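Local coordinates for Alpha/beta hydrolase (Streptomyces albidoflavus, PDB 6KSU), which probably acts as a stand-alone, penicillin-binding-protein-like cyclase that closes non-ribosomal peptides into macrolactams by heterochiral coupling, at residues Phe81-Val84 with Thr85-Leu88; Pro150-Arg153 with Arg154-Ala157; Trp194-Ala197 with Met198-Leu202. One frame throughout, in Å; residues are numbered along the deposited sequence.

Interaction 1: Phe81-Val84 with Thr85-Leu88; sequences FGSV and TKFL
T85 grips the carbonyl of G82 twice. Its hydroxyl OG1 donates to G82 O at 2.7 Å, approaching almost in line with the C=O bond, while its backbone N reaches the same oxygen at 2.9 Å from above the carbonyl plane. The hydroxyl gets there because OG1 lies beside the backbone N of its own residue, anti to the carbonyl carbon (chi1 -59°); OG1 is also bonded to the backbone N of L257. Two further bonds wind the chain into the helix: K86 N to S83 O, 2.9 Å, and F87 N to V84 O, 3.0 Å.

S83 and K86 fit the SxxK pattern of penicillin-binding proteins and class C beta-lactamases, at the start of a helix, consistent with S83 being the nucleophile and K86 its lysine partner. The lysine runs extended over the carbonyl of S83, then bends at its last torsion (chi4 80°), bringing NZ to 3.1 Å from S83 OG. Firm hydrogen bonds from NZ to N176 OD1 and A254 O hold the amine end in place, and Y174 OH makes weak ones to both NZ and S83 OG, as the tyrosine of the second motif does in relatives.

The remaining packing is apolar. L88 CD1 comes within 4.0 Å of F81 CD2, the two side chains crossing at about a right angle, and the same methyl lies 3.7 Å from V84 O. F81 CB also backs onto T85 OG1.

The turn is largely buried between helical and sheet elements: F81 and V84 rest on C334 of strand 332-339 and on L264 of helix 261-268, F87 touches L336 and I338 of the same strand, and S83 and K86 face helix 176-189.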
# COMPACT_ATOMS: atom_id res chain seq x y z
N PHE A 81 4.26 -9.11 2.46
CA PHE A 81 3.17 -8.37 1.86
C PHE A 81 3.55 -6.90 1.64
O PHE A 81 2.88 -6.22 0.86
CB PHE A 81 1.93 -8.48 2.73
CG PHE A 81 1.29 -9.85 2.71
CD1 PHE A 81 1.59 -10.77 1.69
CD2 PHE A 81 0.39 -10.21 3.71
CE1 PHE A 81 0.98 -12.01 1.64
CE2 PHE A 81 -0.23 -11.47 3.70
CZ PHE A 81 0.07 -12.39 2.67
N GLY A 82 4.59 -6.42 2.30
CA GLY A 82 4.79 -4.98 2.35
C GLY A 82 3.56 -4.25 2.83
O GLY A 82 2.83 -4.70 3.72
N SER A 83 3.30 -3.11 2.19
CA SER A 83 2.14 -2.30 2.54
C SER A 83 0.81 -3.00 2.28
O SER A 83 -0.23 -2.50 2.73
CB SER A 83 2.21 -0.98 1.76
OG SER A 83 3.16 -0.14 2.39
N VAL A 84 0.81 -4.14 1.57
CA VAL A 84 -0.45 -4.87 1.44
C VAL A 84 -0.94 -5.28 2.83
O VAL A 84 -2.14 -5.51 3.02
CB VAL A 84 -0.31 -6.07 0.45
CG1 VAL A 84 -1.61 -6.90 0.35
CG2 VAL A 84 0.07 -5.58 -0.97
N THR A 85 -0.03 -5.30 3.83
CA THR A 85 -0.41 -5.54 5.22
C THR A 85 -1.56 -4.63 5.68
O THR A 85 -2.34 -5.00 6.57
CB THR A 85 0.82 -5.32 6.12
OG1 THR A 85 1.89 -6.22 5.74
CG2 THR A 85 0.48 -5.57 7.60
N LYS A 86 -1.66 -3.43 5.10
CA LYS A 86 -2.67 -2.46 5.55
C LYS A 86 -4.08 -2.97 5.30
O LYS A 86 -5.02 -2.59 6.01
CB LYS A 86 -2.45 -1.12 4.84
CG LYS A 86 -1.23 -0.40 5.30
CD LYS A 86 -0.93 0.81 4.43
CE LYS A 86 0.18 1.60 5.08
NZ LYS A 86 1.51 0.99 4.78
N PHE A 87 -4.26 -3.81 4.29
CA PHE A 87 -5.58 -4.37 4.04
C PHE A 87 -5.98 -5.34 5.15
O PHE A 87 -7.15 -5.39 5.52
CB PHE A 87 -5.58 -5.02 2.65
CG PHE A 87 -6.79 -5.85 2.33
CD1 PHE A 87 -8.01 -5.25 2.06
CD2 PHE A 87 -6.68 -7.22 2.22
CE1 PHE A 87 -9.13 -6.01 1.73
CE2 PHE A 87 -7.79 -7.99 1.89
CZ PHE A 87 -9.02 -7.38 1.65
N LEU A 88 -5.03 -6.04 5.74
CA LEU A 88 -5.39 -6.96 6.82
C LEU A 88 -5.56 -6.22 8.13
O LEU A 88 -6.48 -6.52 8.91
CB LEU A 88 -4.35 -8.06 6.92
CG LEU A 88 -4.46 -8.73 5.55
CD1 LEU A 88 -3.17 -8.62 4.76
CD2 LEU A 88 -4.91 -10.16 5.68

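Interaction 2: Pro150-Arg153 with Arg154-Ala157; sequences PSYR and RFAA
S151 and R154 meet through water at the start of helix 153-160, just after P150, which leads the chain in and packs on D193 and R217. One water accepts from F155 N at 3.1 Å and donates to S151 O, to which it lies unusually close. A second water, more weakly bound to S151 O, takes R154 N at 2.8 Å and R154 NE at 2.7 Å; a bend at the third torsion (chi3 -81°) turns the arginine back, which lets NE and the backbone N share this water. The hydroxyl of S151 also accepts from R153 N, 3.1 Å, forming an ST turn, and is bonded to E187 OE2.

Y152 occupies the N-cap position. Its carbonyl oxygen takes A156 N at 3.1 Å, tilted 20° from the carbonyl plane, in the first i to i+4 bond of the helix. Its ring lies beside that of F155, both side chains pointing the same way, and presents an edge to the F155 face: a T-shaped pair with centroids 5.6 Å apart and planes at 71°, where Y152 CD1 stands 4.0 Å from F155 CD2. Both rings rest on C180 of helix 176-189, and Y152 OH bonds to S250 O and A253 N.

R153 opens the helix, its carbonyl oxygen accepting a weak bond from A157 N, and its guanidinium NH2 forms a salt bridge with E187 OE2.

Chemically, the N-H groups at the helix start are shared between protein and solvent: R153 N is taken by S151 OG, while two waters accept from R154 N and F155 N. E187 gathers S151 OG, the backbone N of Y152 and the R153 guanidinium at one carboxylate, which would help to compensate its negative charge and ties this helix start to helix 176-189.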
# COMPACT_ATOMS: atom_id res chain seq x y z
N PRO A 150 6.27 -5.95 21.87
CA PRO A 150 5.09 -5.95 20.99
C PRO A 150 4.11 -4.80 21.21
O PRO A 150 3.18 -4.67 20.41
CB PRO A 150 4.40 -7.29 21.34
CG PRO A 150 4.83 -7.57 22.74
CD PRO A 150 6.25 -7.05 22.85
N SER A 151 4.27 -3.97 22.23
CA SER A 151 3.33 -2.87 22.44
C SER A 151 3.66 -1.67 21.56
O SER A 151 4.83 -1.30 21.40
CB SER A 151 3.31 -2.41 23.90
OG SER A 151 2.38 -1.35 24.05
N TYR A 152 2.62 -1.05 21.02
CA TYR A 152 2.74 0.20 20.28
C TYR A 152 2.49 1.44 21.15
O TYR A 152 2.31 2.53 20.61
CB TYR A 152 1.76 0.21 19.11
CG TYR A 152 2.30 -0.29 17.77
CD1 TYR A 152 3.28 0.40 17.08
CD2 TYR A 152 1.78 -1.44 17.17
CE1 TYR A 152 3.75 -0.04 15.86
CE2 TYR A 152 2.23 -1.89 15.95
CZ TYR A 152 3.23 -1.17 15.28
OH TYR A 152 3.71 -1.59 14.06
N ARG A 153 2.47 1.30 22.48
CA ARG A 153 2.04 2.41 23.34
C ARG A 153 3.04 3.56 23.33
O ARG A 153 2.67 4.71 23.06
CB ARG A 153 1.79 1.92 24.77
CG ARG A 153 0.32 1.80 25.11
CD ARG A 153 0.09 1.32 26.54
NE ARG A 153 -0.05 -0.14 26.62
CZ ARG A 153 -1.13 -0.82 26.24
NH1 ARG A 153 -2.18 -0.18 25.74
NH2 ARG A 153 -1.16 -2.15 26.36
N ARG A 154 4.31 3.28 23.64
CA ARG A 154 5.33 4.33 23.58
C ARG A 154 5.36 4.99 22.21
O ARG A 154 5.64 6.19 22.09
CB ARG A 154 6.71 3.76 23.90
CG ARG A 154 6.87 2.99 25.20
CD ARG A 154 8.00 1.91 25.08
NE ARG A 154 7.60 0.64 24.43
CZ ARG A 154 8.44 -0.24 23.86
NH1 ARG A 154 9.75 -0.02 23.84
NH2 ARG A 154 7.97 -1.36 23.31
N PHE A 155 5.08 4.22 21.15
CA PHE A 155 5.14 4.76 19.79
C PHE A 155 4.05 5.78 19.58
O PHE A 155 4.27 6.80 18.91
CB PHE A 155 5.02 3.63 18.78
CG PHE A 155 4.87 4.09 17.35
CD1 PHE A 155 5.98 4.23 16.53
CD2 PHE A 155 3.62 4.35 16.82
CE1 PHE A 155 5.86 4.65 15.21
CE2 PHE A 155 3.48 4.77 15.51
CZ PHE A 155 4.61 4.92 14.70
N ALA A 156 2.86 5.50 20.11
CA ALA A 156 1.75 6.44 20.06
C ALA A 156 2.17 7.81 20.58
O ALA A 156 1.89 8.84 19.94
CB ALA A 156 0.60 5.90 20.89
N ALA A 157 2.84 7.85 21.73
CA ALA A 157 3.30 9.12 22.28
C ALA A 157 4.21 9.84 21.30
O ALA A 157 4.01 11.02 21.02
CB ALA A 157 4.02 8.88 23.61
O HOH W 1 5.51 1.12 21.31
O HOH W 2 4.98 0.59 23.72

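Interaction 3: Trp194-Ala197 with Met198-Leu202; sequences WWTA and MDSCL
The indole of W194 carries M198 on one face: M198 CB sits 4.2 Å above the ring plane, displaced toward its rim. At its edge and in its plane lies CD2 of W195, whose own ring has W194 CE3 3.6 Å above one face. This is an i to i+4 side-chain pair along a single alpha-helix, 194-206, in the helical part of the beta-lactamase-like domain. W194 and M198 lie side by side, and two bends in the methionine (chi2 57°, chi3 77°) bring its methyl alongside the NE1-CZ2 rim of the indole, with CE 3.7 Å from W194 NE1 and 3.8 Å from CZ2. The NE1 hydrogen is spent on T89 OG1 of helix 85-98, while NE1 of W195 goes to H214 O.

The backbone here is regular, M198 N bonding to W194 O at 2.8 Å and D199 N to W195 O, before it widens into a pi-type turn over 199-202. On the partly exposed side D199 forms a salt bridge with R204, and T196 OG1 turns to D193. The other side packs against helix 85-98 through M198, C201 and L202, and against I186 through W194 and A197. S200 folds its OG between backbone N and carbonyl carbon (chi1 60°), which adds a bond from S200 OG to T196 O, 2.8 Å, beside the backbone bond from S200 N, 2.9 Å.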
# COMPACT_ATOMS: atom_id res chain seq x y z
N TRP A 194 -0.77 -5.97 18.54
CA TRP A 194 -1.22 -6.10 17.15
C TRP A 194 -0.96 -7.50 16.60
O TRP A 194 -1.81 -8.06 15.90
CB TRP A 194 -0.54 -5.05 16.26
CG TRP A 194 -0.79 -5.29 14.80
CD1 TRP A 194 -1.88 -4.89 14.09
CD2 TRP A 194 0.05 -6.01 13.87
NE1 TRP A 194 -1.77 -5.30 12.77
CE2 TRP A 194 -0.60 -5.99 12.62
CE3 TRP A 194 1.29 -6.65 13.99
CZ2 TRP A 194 -0.06 -6.60 11.49
CZ3 TRP A 194 1.83 -7.27 12.87
CH2 TRP A 194 1.16 -7.23 11.63
N TRP A 195 0.21 -8.08 16.88
CA TRP A 195 0.51 -9.44 16.41
C TRP A 195 -0.52 -10.44 16.93
O TRP A 195 -1.13 -11.20 16.16
CB TRP A 195 1.91 -9.87 16.84
CG TRP A 195 3.05 -9.19 16.16
CD1 TRP A 195 3.82 -9.70 15.16
CD2 TRP A 195 3.60 -7.90 16.48
NE1 TRP A 195 4.79 -8.79 14.80
CE2 TRP A 195 4.68 -7.68 15.60
CE3 TRP A 195 3.27 -6.91 17.40
CZ2 TRP A 195 5.45 -6.52 15.63
CZ3 TRP A 195 4.03 -5.74 17.42
CH2 TRP A 195 5.10 -5.56 16.54
N THR A 196 -0.71 -10.48 18.26
CA THR A 196 -1.61 -11.45 18.85
C THR A 196 -3.02 -11.28 18.29
O THR A 196 -3.68 -12.27 17.95
CB THR A 196 -1.61 -11.31 20.37
OG1 THR A 196 -0.27 -11.48 20.86
CG2 THR A 196 -2.52 -12.33 21.02
N ALA A 197 -3.48 -10.04 18.17
CA ALA A 197 -4.83 -9.79 17.69
C ALA A 197 -4.96 -10.14 16.21
O ALA A 197 -5.95 -10.76 15.80
CB ALA A 197 -5.20 -8.33 17.93
N MET A 198 -3.96 -9.75 15.39
CA MET A 198 -3.97 -10.14 13.99
C MET A 198 -4.06 -11.66 13.84
O MET A 198 -4.86 -12.19 13.06
CB MET A 198 -2.71 -9.59 13.30
CG MET A 198 -2.55 -9.93 11.84
SD MET A 198 -3.93 -9.39 10.80
CE MET A 198 -3.65 -7.63 10.62
N ASP A 199 -3.24 -12.38 14.61
CA ASP A 199 -3.29 -13.84 14.56
C ASP A 199 -4.66 -14.36 14.99
O ASP A 199 -5.41 -14.94 14.19
CB ASP A 199 -2.16 -14.42 15.43
CG ASP A 199 -2.03 -15.95 15.31
OD1 ASP A 199 -2.79 -16.59 14.54
OD2 ASP A 199 -1.16 -16.52 15.99
N SER A 200 -5.04 -14.11 16.24
CA SER A 200 -6.21 -14.76 16.82
C SER A 200 -7.53 -14.25 16.24
O SER A 200 -8.53 -14.97 16.25
CB SER A 200 -6.21 -14.59 18.33
OG SER A 200 -6.24 -13.21 18.65
N CYS A 201 -7.60 -13.01 15.77
CA CYS A 201 -8.90 -12.51 15.33
C CYS A 201 -9.14 -12.64 13.83
O CYS A 201 -10.29 -12.55 13.40
CB CYS A 201 -9.09 -11.04 15.73
SG CYS A 201 -9.00 -10.76 17.54
N LEU A 202 -8.09 -12.84 13.03
CA LEU A 202 -8.28 -12.76 11.59
C LEU A 202 -7.51 -13.84 10.84
O LEU A 202 -8.08 -14.55 10.01
CB LEU A 202 -7.85 -11.37 11.08
CG LEU A 202 -8.21 -11.12 9.63
CD1 LEU A 202 -9.72 -11.26 9.48
CD2 LEU A 202 -7.75 -9.75 9.17

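Interaction 1 holds the probable catalytic centre, and the other two lie in the same beta-lactamase-like domain. Interaction 3 touches interaction 1 at L88 and T85, beside the SxxK pair rather than on it: the M198 methyl CE lies 3.4 Å from L88 C, L202 CD2 is 3.5 Å from L88 O, and W194 CZ2 approaches T85 CG2 to 4.1 Å. Helix 194-206 thus packs against the start of helix 85-98, just after S83. Interaction 2 stays apart from interaction 1, nearest atoms about 8 Å away and centres 20 Å, but meets interaction 3 where W195 CZ3 reaches P150 O at 3.3 Å. Helix 176-189 is common to all three, supplying N176, C180 with E187, and I186 respectively.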